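Local structure of flavodoxin (Methanosarcina acetivorans C2A, 5WID) at residues 11-16 / 119-124; 18-23 / 125-130; 110-115 / 135-140; 68-73 / 101-106; 24-27 / 31-34. The protein binds flavin mononucleotide and, as expected of a flavodoxin, probably serves as a small carrier in electron transfer. One frame throughout, in Å; residues are numbered along the deposited sequence. Where two conformers were deposited one is given.

Contact 1. Residues 11-16 / 119-124; sequences SGNTKA and LHKPTD. With FMN (flavin mononucleotide), chain D.
The carboxamide of Asn13 lies across the backbone at Lys121, with its oxygen OD1 3.5 Å from Lys121 CA and its nitrogen turned to the flavin mononucleotide. Its first torsion (chi1 -68°) sets CG opposite the carbonyl carbon, which carries the amide from the first turn of helix 13-27 to a place between the loop and the ribityl chain. There ND2 donates to FMN O4' at 2.9 Å, with an N-H...O angle of 161°. The side chains of Asn13 and Lys121 meet nearly at right angles: the aliphatic root of the lysine passes OD1, and the chain then runs on extended until it bends at its last torsion. Pro122 fills in beneath, its CG 3.8 Å from Asn13 O; a proline ring suits the place, being compact, apolar and rigid. His120 borders the ribityl chain through its backbone, and its carbonyl is bound by Ser89 OG.

The phosphate sits at the start of the helix. O3P accepts from Ser11 N, from Ser11 OG at 2.6 Å and from Asn13 N, while O1P takes Thr14 N at 2.7 Å and Thr14 OG1, also at 2.7 Å. Gly12, the N-cap residue, turns the chain with a positive phi (108°), a conformation readily open to glycine. No hydrogen bond joins the two segments; 11-16 grips the cofactor through polar bonds, while the loop only packs beside it at His120. Among the groups of 11-16 that bind the phosphate none is cationic; neutral N-H and hydroxyl donors, probably aided by the helix N-terminus, hold the phosphate, probably a dianion, as in flavodoxins generally.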
# COMPACT_ATOMS: atom_id res chain seq x y z
N SER A 11 3.89 14.56 5.04
CA SER A 11 4.96 15.41 4.56
C SER A 11 5.53 14.94 3.23
O SER A 11 6.49 15.55 2.74
CB SER A 11 6.10 15.51 5.59
OG SER A 11 6.97 14.36 5.56
N GLY A 12 4.98 13.88 2.64
CA GLY A 12 5.40 13.42 1.32
C GLY A 12 6.20 12.13 1.30
O GLY A 12 6.42 11.59 0.21
N ASN A 13 6.63 11.60 2.44
CA ASN A 13 7.55 10.47 2.40
C ASN A 13 6.84 9.19 1.97
O ASN A 13 7.31 8.47 1.08
CB ASN A 13 8.24 10.30 3.76
CG ASN A 13 9.19 11.46 4.06
OD1 ASN A 13 9.73 12.11 3.14
ND2 ASN A 13 9.41 11.72 5.35
N THR A 14 5.70 8.87 2.60
CA THR A 14 4.93 7.71 2.17
C THR A 14 4.38 7.90 0.76
O THR A 14 4.27 6.94 -0.00
CB THR A 14 3.80 7.44 3.18
OG1 THR A 14 4.39 7.29 4.48
CG2 THR A 14 2.99 6.18 2.83
N LYS A 15 4.05 9.14 0.39
CA LYS A 15 3.63 9.40 -0.98
C LYS A 15 4.75 9.05 -1.96
O LYS A 15 4.50 8.42 -3.00
CB LYS A 15 3.21 10.86 -1.14
CG LYS A 15 2.82 11.25 -2.58
CD LYS A 15 2.32 12.72 -2.64
CE LYS A 15 1.80 13.09 -4.02
NZ LYS A 15 2.92 13.06 -5.02
N ALA A 16 5.98 9.46 -1.65
CA ALA A 16 7.11 9.13 -2.52
C ALA A 16 7.26 7.62 -2.65
O ALA A 16 7.54 7.11 -3.74
CB ALA A 16 8.39 9.76 -1.98
N LEU A 119 12.76 4.50 6.96
CA LEU A 119 13.00 5.63 7.86
C LEU A 119 13.08 6.95 7.10
O LEU A 119 13.81 7.07 6.11
CB LEU A 119 14.29 5.41 8.65
CG LEU A 119 14.19 4.48 9.85
CD1 LEU A 119 15.59 4.00 10.21
CD2 LEU A 119 13.55 5.21 11.02
N HIS A 120 12.34 7.95 7.58
CA HIS A 120 12.46 9.37 7.17
C HIS A 120 12.26 9.49 5.66
O HIS A 120 11.41 8.80 5.07
CB HIS A 120 13.78 9.93 7.67
CG HIS A 120 14.04 9.68 9.12
ND1 HIS A 120 13.17 10.08 10.11
CD2 HIS A 120 15.07 9.07 9.75
CE1 HIS A 120 13.66 9.74 11.29
NE2 HIS A 120 14.81 9.12 11.10
N LYS A 121 13.02 10.36 4.99
CA LYS A 121 12.80 10.59 3.57
C LYS A 121 13.48 9.49 2.76
O LYS A 121 14.68 9.24 2.95
CB LYS A 121 13.36 11.94 3.15
CG LYS A 121 13.19 12.23 1.68
CD LYS A 121 13.85 13.57 1.34
CE LYS A 121 13.81 13.85 -0.16
NZ LYS A 121 12.44 14.19 -0.60
N PRO A 122 12.75 8.82 1.87
CA PRO A 122 13.36 7.77 1.05
C PRO A 122 14.50 8.32 0.21
O PRO A 122 14.34 9.31 -0.51
CB PRO A 122 12.20 7.28 0.18
CG PRO A 122 10.97 7.57 0.99
CD PRO A 122 11.29 8.87 1.71
N THR A 123 15.67 7.67 0.31
CA THR A 123 16.77 7.92 -0.61
C THR A 123 16.46 7.30 -1.97
O THR A 123 15.50 6.55 -2.14
CB THR A 123 18.06 7.31 -0.09
OG1 THR A 123 17.93 5.88 -0.09
CG2 THR A 123 18.36 7.79 1.34
N ASP A 124 17.34 7.56 -2.94
CA ASP A 124 17.17 6.89 -4.23
C ASP A 124 17.20 5.37 -4.08
O ASP A 124 16.39 4.67 -4.70
CB ASP A 124 18.23 7.36 -5.23
CG ASP A 124 17.97 8.78 -5.71
OD1 ASP A 124 18.90 9.42 -6.21
OD2 ASP A 124 16.83 9.25 -5.56
N1 FMN D . 7.47 7.83 13.71
C2 FMN D . 7.43 6.62 14.37
O2 FMN D . 8.10 5.68 13.95
N3 FMN D . 6.64 6.47 15.50
C4 FMN D . 5.88 7.51 15.97
O4 FMN D . 5.17 7.32 16.97
C4A FMN D . 5.92 8.74 15.30
N5 FMN D . 5.19 9.81 15.76
C5A FMN D . 5.24 11.02 15.09
C6 FMN D . 4.49 12.09 15.58
C7 FMN D . 4.54 13.31 14.92
C7M FMN D . 3.72 14.45 15.46
C8 FMN D . 5.34 13.47 13.80
C8M FMN D . 5.40 14.80 13.08
C9 FMN D . 6.10 12.40 13.31
C9A FMN D . 6.05 11.18 13.96
N10 FMN D . 6.78 10.10 13.50
C10 FMN D . 6.73 8.89 14.17
C1' FMN D . 7.67 10.24 12.30
C2' FMN D . 6.95 10.10 10.97
O2' FMN D . 6.35 8.83 10.80
C3' FMN D . 8.01 10.31 9.89
O3' FMN D . 8.42 11.66 9.91
C4' FMN D . 7.55 9.92 8.48
O4' FMN D . 8.67 10.02 7.63
C5' FMN D . 6.41 10.79 7.94
O5' FMN D . 6.03 10.25 6.68
P FMN D . 4.91 10.98 5.80
O1P FMN D . 4.48 9.99 4.74
O2P FMN D . 3.74 11.33 6.70
O3P FMN D . 5.51 12.21 5.18

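Contact 2. Residues 18-23 / 125-130; sequences AEAIGN and KDLQEC
Ala20 presents its methyl group squarely to helix 125-130, where CB meets Cys130 CB at 3.6 Å and lies equally close to the carbonyl oxygen of Leu127. One branch of Leu127 joins them, its CD2 reaching Ala20 CB at 3.9 Å. Alanine suits the position because a single methyl lets the two backbones come close; the axes of the short segments approach to 8.1 Å and cross at -53°.

Ile21, one residue on, turns along the interface rather than into it. With CG1 beside its backbone N (chi1 -68°), the ethyl branch is laid against the end of the other segment, and CG1 comes within 3.4 Å of Cys130 O. The same oxygen receives a CA-H...O contact from Ile21 CA at 3.5 Å. Cys130 thus meets both residues: its CB packs against Ala20 CB and, at 4.0 Å, against Ile21 CG1, and its carbonyl faces the isoleucine. Its small, weakly polar side chain fits such a buried seam.

The two helices lie side by side on one face of the central sheet. Beneath them, Ile21 also rests on Val5 of strand 2-8 and Phe87 of strand 83-90, Cys130 touches Leu116 of strand 110-119, and Ile21 reaches farther along helix 124-143 to Leu133 and Ile137.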
# COMPACT_ATOMS: atom_id res chain seq x y z
N ALA A 18 4.86 5.40 -2.37
CA ALA A 18 3.72 4.91 -3.15
C ALA A 18 3.95 5.11 -4.64
O ALA A 18 3.63 4.22 -5.45
CB ALA A 18 2.45 5.64 -2.70
N GLU A 19 4.48 6.27 -5.03
CA GLU A 19 4.70 6.52 -6.44
C GLU A 19 5.76 5.60 -7.01
O GLU A 19 5.64 5.17 -8.17
CB GLU A 19 5.07 7.98 -6.65
CG GLU A 19 3.86 8.84 -6.34
CD GLU A 19 4.13 10.30 -6.23
OE1 GLU A 19 5.31 10.70 -6.20
OE2 GLU A 19 3.14 11.06 -6.16
N ALA A 20 6.78 5.26 -6.22
CA ALA A 20 7.80 4.34 -6.70
C ALA A 20 7.26 2.91 -6.81
O ALA A 20 7.62 2.18 -7.74
CB ALA A 20 9.03 4.38 -5.78
N ILE A 21 6.41 2.49 -5.86
CA ILE A 21 5.75 1.19 -5.99
C ILE A 21 4.95 1.15 -7.29
O ILE A 21 5.01 0.18 -8.05
CB ILE A 21 4.84 0.91 -4.78
CG1 ILE A 21 5.67 0.71 -3.51
CG2 ILE A 21 3.97 -0.32 -5.03
CD1 ILE A 21 4.80 0.77 -2.22
N GLY A 22 4.18 2.21 -7.55
CA GLY A 22 3.41 2.27 -8.78
C GLY A 22 4.28 2.21 -10.02
O GLY A 22 3.93 1.55 -11.00
N ASN A 23 5.43 2.89 -9.99
CA ASN A 23 6.37 2.83 -11.11
C ASN A 23 6.81 1.39 -11.36
O ASN A 23 6.94 0.96 -12.51
CB ASN A 23 7.56 3.74 -10.82
CG ASN A 23 8.62 3.70 -11.90
OD1 ASN A 23 9.59 2.95 -11.81
ND2 ASN A 23 8.46 4.54 -12.92
N LYS A 125 18.10 4.84 -3.25
CA LYS A 125 18.14 3.39 -3.08
C LYS A 125 16.90 2.88 -2.36
O LYS A 125 16.39 1.80 -2.68
CB LYS A 125 19.42 2.95 -2.34
CG LYS A 125 19.67 1.42 -2.37
CD LYS A 125 21.10 1.06 -1.94
CE LYS A 125 21.28 1.16 -0.42
NZ LYS A 125 20.51 0.11 0.33
N ASP A 126 16.38 3.65 -1.38
CA ASP A 126 15.10 3.30 -0.76
C ASP A 126 13.99 3.23 -1.79
O ASP A 126 13.12 2.35 -1.72
CB ASP A 126 14.71 4.34 0.30
CG ASP A 126 15.61 4.33 1.52
OD1 ASP A 126 16.19 3.27 1.86
OD2 ASP A 126 15.71 5.41 2.15
N LEU A 127 13.96 4.18 -2.73
CA LEU A 127 12.91 4.16 -3.74
C LEU A 127 13.06 2.97 -4.68
O LEU A 127 12.06 2.50 -5.23
CB LEU A 127 12.90 5.48 -4.51
CG LEU A 127 12.48 6.68 -3.64
CD1 LEU A 127 12.76 8.01 -4.34
CD2 LEU A 127 11.01 6.57 -3.24
N GLN A 128 14.28 2.48 -4.87
CA GLN A 128 14.46 1.24 -5.63
C GLN A 128 13.85 0.05 -4.89
O GLN A 128 13.28 -0.85 -5.51
CB GLN A 128 15.95 1.01 -5.92
CG GLN A 128 16.54 1.93 -6.98
CD GLN A 128 15.79 1.85 -8.31
OE1 GLN A 128 15.58 0.77 -8.86
NE2 GLN A 128 15.40 3.01 -8.84
N GLU A 129 13.96 0.03 -3.55
CA GLU A 129 13.25 -0.99 -2.79
C GLU A 129 11.76 -0.93 -3.06
O GLU A 129 11.10 -1.97 -3.22
CB GLU A 129 13.47 -0.83 -1.28
CG GLU A 129 14.90 -0.76 -0.85
CD GLU A 129 15.52 -2.13 -0.70
OE1 GLU A 129 14.81 -3.15 -0.89
OE2 GLU A 129 16.72 -2.17 -0.37
N CYS A 130 11.20 0.29 -3.08
CA CYS A 130 9.79 0.48 -3.36
C CYS A 130 9.43 -0.02 -4.75
O CYS A 130 8.43 -0.72 -4.94
CB CYS A 130 9.43 1.96 -3.21
SG CYS A 130 9.61 2.56 -1.50

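Contact 3. Residues 110-115 / 135-140; sequences TVMDPV and IDIAEK
Met112 reaches out from segment 110-115, on strand 110-119, and lays its thioether against helix 135-140. The tight part of the contact is built from this one residue. Its methyl CE touches Asp136 CB at 3.6 Å, and its sulfur SD lies 3.8 Å from Ile137 CA, 3.9 Å from Ile137 CG1 and 3.9 Å from Lys140 CB. The chain is straight through its second torsion and bends only at the last (chi3 48°), a bend that turns the methyl along the helix surface toward Asp136. Methionine suits the task: it is long, flexible and polarisable, able to span the 7.7 Å between Met112 CA and Ile137 CA and mould itself to one turn. Ile137, beta-branched and buried, lies on the inner side of the contact and continues to Ala85 of strand 83-90.

Toward solvent the packing loosens. Lys140 folds back on itself at its second and third torsions and slides past Met112 in the opposite direction, so that its methylenes shield the thioether. On the polar side, a water bridges the segments, donating to Asp113 O at 2.6 Å and to Asp136 OD2 at 2.9 Å. The other carboxylate oxygen, Asp136 OD1, forms a salt bridge with Arg132 of the same helix. Pro114 follows a cis peptide bond nearby.

The arrangement is that of the layered alpha/beta flavodoxin fold, in which the last helix packs on the sheet and here also covers the edge formed by strand 110-119.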
# COMPACT_ATOMS: atom_id res chain seq x y z
N THR A 110 -4.38 -11.87 1.12
CA THR A 110 -3.07 -12.50 1.17
C THR A 110 -2.03 -11.41 1.00
O THR A 110 -1.86 -10.88 -0.11
CB THR A 110 -2.91 -13.58 0.11
OG1 THR A 110 -3.93 -14.57 0.28
CG2 THR A 110 -1.54 -14.24 0.23
N VAL A 111 -1.34 -11.08 2.08
CA VAL A 111 -0.41 -9.97 2.12
C VAL A 111 0.95 -10.46 1.65
O VAL A 111 1.51 -11.42 2.20
CB VAL A 111 -0.31 -9.36 3.53
CG1 VAL A 111 0.78 -8.29 3.57
CG2 VAL A 111 -1.65 -8.79 3.93
N MET A 112 1.49 -9.81 0.63
CA MET A 112 2.80 -10.16 0.13
C MET A 112 3.90 -9.75 1.11
O MET A 112 3.79 -8.76 1.83
CB MET A 112 3.05 -9.46 -1.19
CG MET A 112 2.24 -10.03 -2.29
SD MET A 112 2.70 -9.21 -3.78
CE MET A 112 4.48 -9.30 -3.73
N ASP A 113 4.95 -10.55 1.13
CA ASP A 113 6.20 -10.05 1.68
C ASP A 113 6.97 -9.32 0.58
O ASP A 113 6.90 -9.71 -0.59
CB ASP A 113 7.06 -11.20 2.21
CG ASP A 113 6.42 -11.95 3.35
OD1 ASP A 113 5.99 -11.33 4.33
OD2 ASP A 113 6.38 -13.20 3.27
N PRO A 114 7.73 -8.27 0.91
CA PRO A 114 7.91 -7.73 2.26
C PRO A 114 6.89 -6.65 2.60
O PRO A 114 6.51 -5.87 1.73
CB PRO A 114 9.31 -7.11 2.19
CG PRO A 114 9.38 -6.60 0.78
CD PRO A 114 8.63 -7.63 -0.06
N VAL A 115 6.47 -6.62 3.87
CA VAL A 115 5.92 -5.40 4.44
C VAL A 115 7.06 -4.39 4.52
O VAL A 115 8.10 -4.67 5.12
CB VAL A 115 5.30 -5.68 5.81
CG1 VAL A 115 4.89 -4.38 6.53
CG2 VAL A 115 4.13 -6.64 5.68
N ILE A 135 7.24 -4.21 -8.64
CA ILE A 135 7.49 -5.30 -9.60
C ILE A 135 6.93 -6.60 -9.06
O ILE A 135 6.25 -7.35 -9.78
CB ILE A 135 9.00 -5.42 -9.90
CG1 ILE A 135 9.50 -4.21 -10.69
CG2 ILE A 135 9.29 -6.72 -10.66
CD1 ILE A 135 11.03 -4.08 -10.73
N ASP A 136 7.21 -6.90 -7.78
CA ASP A 136 6.71 -8.14 -7.19
C ASP A 136 5.19 -8.19 -7.20
O ASP A 136 4.60 -9.25 -7.45
CB ASP A 136 7.23 -8.31 -5.75
CG ASP A 136 8.74 -8.55 -5.67
OD1 ASP A 136 9.38 -8.87 -6.70
OD2 ASP A 136 9.28 -8.41 -4.55
N ILE A 137 4.53 -7.07 -6.89
CA ILE A 137 3.07 -7.03 -6.93
C ILE A 137 2.57 -7.35 -8.33
O ILE A 137 1.65 -8.15 -8.52
CB ILE A 137 2.55 -5.67 -6.45
CG1 ILE A 137 2.80 -5.47 -4.95
CG2 ILE A 137 1.04 -5.56 -6.73
CD1 ILE A 137 2.55 -4.02 -4.50
N ALA A 138 3.17 -6.72 -9.34
CA ALA A 138 2.75 -6.97 -10.72
C ALA A 138 2.93 -8.44 -11.09
O ALA A 138 2.06 -9.04 -11.74
CB ALA A 138 3.53 -6.07 -11.67
N GLU A 139 4.05 -9.04 -10.69
CA GLU A 139 4.28 -10.44 -11.04
C GLU A 139 3.28 -11.36 -10.35
O GLU A 139 2.82 -12.35 -10.94
CB GLU A 139 5.71 -10.84 -10.67
CG GLU A 139 6.76 -10.23 -11.61
CD GLU A 139 6.50 -10.61 -13.07
OE1 GLU A 139 6.11 -11.77 -13.33
OE2 GLU A 139 6.68 -9.75 -13.95
N LYS A 140 2.92 -11.03 -9.11
CA LYS A 140 1.89 -11.79 -8.40
C LYS A 140 0.54 -11.68 -9.10
O LYS A 140 -0.17 -12.67 -9.26
CB LYS A 140 1.80 -11.31 -6.95
CG LYS A 140 0.98 -12.19 -6.03
CD LYS A 140 1.67 -13.52 -5.76
CE LYS A 140 2.77 -13.35 -4.73
NZ LYS A 140 3.36 -14.67 -4.34
O HOH W 1 8.07 -10.35 -2.83

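Contact 4. Residues 68-73 / 101-106; sequences KFMDET and AEKMRE
Lys103 and Asp71 join the two helices with a salt bridge, NZ donating to OD1 at 2.8 Å. The ammonium uses the syn lone pair of that oxygen, on the side of its carboxylate partner. A water serves both groups: it donates to Asp71 OD2 at 2.7 Å and accepts a weak bond from Lys103 NZ at 3.3 Å. Both carboxylate oxygens thus have a donor. Farther round the first helix, Lys68 NZ donates to Glu72 OE2 at 2.7 Å, a salt bridge one turn apart that pairs two more exposed charges.

Below this polar rim the contact is apolar. Beyond CG the lysine chain is nearly extended until its last torsion (chi4 -61°), which tips NZ to the aspartate while CD rests 3.8 Å from Met70 CB. Met70 bends at its own end, bringing CE to Met104 CG at 3.9 Å. Lysine suits the boundary, with methylenes for the buried methionine and a charge for the surface.

The segments run almost parallel, 4° between their directions and 10.9 Å between their axes. Met62 of strand 61-62 adjoins Met70 and Lys103, Phe69 leans on Leu45 of helix 42-47, and Met104 packs on Val111 of strand 110-119.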
# COMPACT_ATOMS: atom_id res chain seq x y z
N LYS A 68 -9.74 4.55 9.68
CA LYS A 68 -11.14 4.58 9.26
C LYS A 68 -11.29 4.10 7.82
O LYS A 68 -12.18 3.29 7.52
CB LYS A 68 -11.67 6.01 9.43
CG LYS A 68 -13.08 6.23 8.94
CD LYS A 68 -13.53 7.67 9.20
CE LYS A 68 -15.03 7.75 9.42
NZ LYS A 68 -15.44 7.07 10.68
N PHE A 69 -10.41 4.56 6.93
CA PHE A 69 -10.45 4.09 5.54
C PHE A 69 -10.37 2.57 5.47
O PHE A 69 -11.12 1.93 4.72
CB PHE A 69 -9.29 4.70 4.74
CG PHE A 69 -9.11 4.05 3.40
CD1 PHE A 69 -9.91 4.44 2.33
CD2 PHE A 69 -8.19 3.04 3.21
CE1 PHE A 69 -9.77 3.83 1.09
CE2 PHE A 69 -8.04 2.43 1.98
CZ PHE A 69 -8.84 2.84 0.91
N MET A 70 -9.46 1.97 6.25
CA MET A 70 -9.31 0.52 6.23
C MET A 70 -10.50 -0.19 6.86
O MET A 70 -11.00 -1.19 6.31
CB MET A 70 -8.03 0.13 6.96
CG MET A 70 -6.78 0.63 6.23
SD MET A 70 -5.33 -0.25 6.80
CE MET A 70 -5.56 -1.87 6.02
N ASP A 71 -10.97 0.30 8.01
CA ASP A 71 -12.02 -0.40 8.74
C ASP A 71 -13.38 -0.27 8.06
O ASP A 71 -14.24 -1.13 8.23
CB ASP A 71 -12.13 0.14 10.16
CG ASP A 71 -10.96 -0.27 11.04
OD1 ASP A 71 -10.21 -1.20 10.66
OD2 ASP A 71 -10.80 0.34 12.11
N GLU A 72 -13.59 0.82 7.33
CA GLU A 72 -14.87 1.07 6.68
C GLU A 72 -14.80 0.80 5.18
O GLU A 72 -15.43 -0.13 4.68
CB GLU A 72 -15.32 2.51 6.97
CG GLU A 72 -15.59 2.73 8.45
CD GLU A 72 -15.83 4.19 8.80
OE1 GLU A 72 -16.11 4.98 7.88
OE2 GLU A 72 -15.74 4.52 9.99
N THR A 73 -13.99 1.57 4.46
CA THR A 73 -14.01 1.52 3.00
C THR A 73 -13.37 0.24 2.47
O THR A 73 -13.93 -0.42 1.59
CB THR A 73 -13.32 2.75 2.41
OG1 THR A 73 -13.94 3.93 2.94
CG2 THR A 73 -13.47 2.77 0.90
N ALA A 101 -0.74 -4.39 7.57
CA ALA A 101 -0.67 -5.78 7.13
C ALA A 101 -1.56 -6.68 7.97
O ALA A 101 -2.26 -7.55 7.43
CB ALA A 101 0.78 -6.27 7.19
N GLU A 102 -1.55 -6.50 9.30
CA GLU A 102 -2.38 -7.33 10.16
C GLU A 102 -3.86 -7.13 9.86
O GLU A 102 -4.63 -8.10 9.80
CB GLU A 102 -2.07 -7.03 11.63
CG GLU A 102 -0.81 -7.72 12.12
CD GLU A 102 -0.25 -7.13 13.41
OE1 GLU A 102 -1.00 -6.45 14.14
OE2 GLU A 102 0.96 -7.35 13.68
N LYS A 103 -4.28 -5.88 9.66
CA LYS A 103 -5.67 -5.60 9.28
C LYS A 103 -6.03 -6.29 7.97
O LYS A 103 -7.10 -6.89 7.86
CB LYS A 103 -5.88 -4.10 9.13
CG LYS A 103 -6.51 -3.42 10.30
CD LYS A 103 -6.94 -2.01 9.90
CE LYS A 103 -6.93 -1.10 11.11
NZ LYS A 103 -7.88 -1.62 12.11
N MET A 104 -5.14 -6.21 6.97
CA MET A 104 -5.42 -6.85 5.69
C MET A 104 -5.60 -8.36 5.84
O MET A 104 -6.50 -8.95 5.24
CB MET A 104 -4.30 -6.56 4.70
CG MET A 104 -4.24 -5.11 4.28
SD MET A 104 -2.84 -4.89 3.16
CE MET A 104 -3.53 -3.70 2.04
N ARG A 105 -4.74 -9.00 6.63
CA ARG A 105 -4.86 -10.44 6.83
C ARG A 105 -6.18 -10.79 7.52
O ARG A 105 -6.84 -11.76 7.16
CB ARG A 105 -3.66 -10.97 7.64
CG ARG A 105 -2.36 -10.94 6.86
CD ARG A 105 -1.23 -11.67 7.58
NE ARG A 105 0.06 -11.39 6.94
CZ ARG A 105 0.95 -10.53 7.43
NH1 ARG A 105 0.69 -9.88 8.56
NH2 ARG A 105 2.09 -10.32 6.79
N GLU A 106 -6.58 -9.98 8.51
CA GLU A 106 -7.84 -10.21 9.20
C GLU A 106 -9.03 -10.12 8.26
O GLU A 106 -10.06 -10.75 8.49
CB GLU A 106 -8.00 -9.20 10.34
CG GLU A 106 -7.35 -9.61 11.65
CD GLU A 106 -7.21 -8.45 12.62
OE1 GLU A 106 -6.71 -8.67 13.74
OE2 GLU A 106 -7.60 -7.32 12.26
O HOH W 2 -9.75 -0.31 14.50

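Contact 5. Residues 24-27 / 31-34; sequences GIES and DVQV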
# COMPACT_ATOMS: atom_id res chain seq x y z
N GLY A 24 7.07 0.64 -10.28
CA GLY A 24 7.45 -0.75 -10.45
C GLY A 24 6.33 -1.59 -11.05
O GLY A 24 6.58 -2.45 -11.90
N ILE A 25 5.09 -1.35 -10.62
CA ILE A 25 3.96 -2.08 -11.19
C ILE A 25 3.82 -1.74 -12.67
O ILE A 25 3.66 -2.63 -13.52
CB ILE A 25 2.66 -1.77 -10.42
CG1 ILE A 25 2.74 -2.27 -8.98
CG2 ILE A 25 1.43 -2.41 -11.11
CD1 ILE A 25 1.65 -1.71 -8.09
N GLU A 26 3.90 -0.45 -13.01
CA GLU A 26 3.84 -0.03 -14.42
C GLU A 26 4.90 -0.73 -15.25
O GLU A 26 4.66 -1.09 -16.42
CB GLU A 26 4.05 1.49 -14.55
CG GLU A 26 2.87 2.35 -14.20
CD GLU A 26 3.24 3.83 -14.08
OE1 GLU A 26 4.42 4.18 -14.29
OE2 GLU A 26 2.34 4.63 -13.77
N SER A 27 6.11 -0.88 -14.70
CA SER A 27 7.23 -1.41 -15.46
C SER A 27 6.99 -2.84 -15.94
O SER A 27 7.68 -3.30 -16.85
CB SER A 27 8.52 -1.35 -14.63
OG SER A 27 8.59 -2.40 -13.67
N ASP A 31 -1.76 -2.45 -15.16
CA ASP A 31 -2.40 -1.16 -14.94
C ASP A 31 -2.37 -0.82 -13.46
O ASP A 31 -2.56 -1.69 -12.60
CB ASP A 31 -3.84 -1.17 -15.44
CG ASP A 31 -3.93 -1.27 -16.95
OD1 ASP A 31 -3.01 -0.78 -17.63
OD2 ASP A 31 -4.93 -1.82 -17.45
N VAL A 32 -2.13 0.45 -13.15
CA VAL A 32 -2.03 0.86 -11.75
C VAL A 32 -2.49 2.29 -11.61
O VAL A 32 -2.35 3.12 -12.52
CB VAL A 32 -0.58 0.68 -11.22
CG1 VAL A 32 0.38 1.56 -11.98
CG2 VAL A 32 -0.51 0.97 -9.72
N GLN A 33 -3.08 2.60 -10.46
CA GLN A 33 -3.26 3.99 -10.08
C GLN A 33 -2.73 4.17 -8.67
O GLN A 33 -2.92 3.32 -7.80
CB GLN A 33 -4.73 4.45 -10.23
CG GLN A 33 -5.63 4.41 -9.04
CD GLN A 33 -7.09 4.64 -9.45
OE1 GLN A 33 -7.83 3.69 -9.70
NE2 GLN A 33 -7.49 5.91 -9.54
N VAL A 34 -1.98 5.26 -8.49
CA VAL A 34 -1.41 5.63 -7.21
C VAL A 34 -2.24 6.81 -6.72
O VAL A 34 -2.33 7.83 -7.42
CB VAL A 34 0.08 6.01 -7.34
CG1 VAL A 34 0.63 6.48 -6.00
CG2 VAL A 34 0.86 4.82 -7.89
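This is a helix-to-strand packing contact inside a beta-alpha-beta unit: strand 2-8, helix 13-27 and strand 31-36 form the unit, the chain enters the last strand after a short turn, and the end of the helix lies against that strand. Its centre is the isopropyl group of Val32, which points from the strand to the helix. Ile25 comes down on it from the helix, the two side chains meeting at a slant. The branch methyl CG2 of Ile25 touches Val32 CB at 3.7 Å, and the tip of its longer branch, CD1, rests on Val32 CG2 at 3.8 Å. The isoleucine thus holds the valine with both of its arms.

The other methyl of Val32 faces Glu26. Val32 CG1 sits between its own backbone N and carbonyl carbon (chi1 62°), a less common rotamer for valine, and this swings it outward to within 3.4 Å of Glu26 CG. Glu26 runs across the valine at about a right angle; its CG methylene lies against the methyl, and its extended chain carries the carboxylate on to the surface. A glutamate suits this margin because it covers an apolar group while keeping its charge near water.

Near the helix end Ser27 OG donates to Gly24 O at 2.7 Å, three residues back. On the strand, the amide of Gln33 points to the far side of the sheet, bonded to Lys2 and Glu44.

No hydrogen bond crosses between the segments. Dispersion and the exclusion of water from branched side chains therefore supply the attraction, while Ser27 bonds within the helix and Gln33 to residues beyond the pair.

Overall arrangement
Contacts 1, 2 and 5 follow helix 13-27 from its cofactor end to its far end, and contacts 2 and 3 share helix 124-143, so helices 13-27 and 124-143 form one layer against the sheet, to which contacts 3 and 5 tie it. Ile21 and Ile137 join contact 2 to contact 3, and Leu127 packs against Ala16 and Pro122 of contact 1. Contact 4 lies on the opposite side of the chain's centre from contacts 1, 2 and 5, linked to contact 3 through Val111. Polar chemistry is concentrated at the flavin in contact 1 and at the solvent rims of contacts 3 and 4, whereas contacts 2 and 5 are essentially apolar. Contact 2 has no exposed residue among those that touch; the others each combine buried and exposed ones.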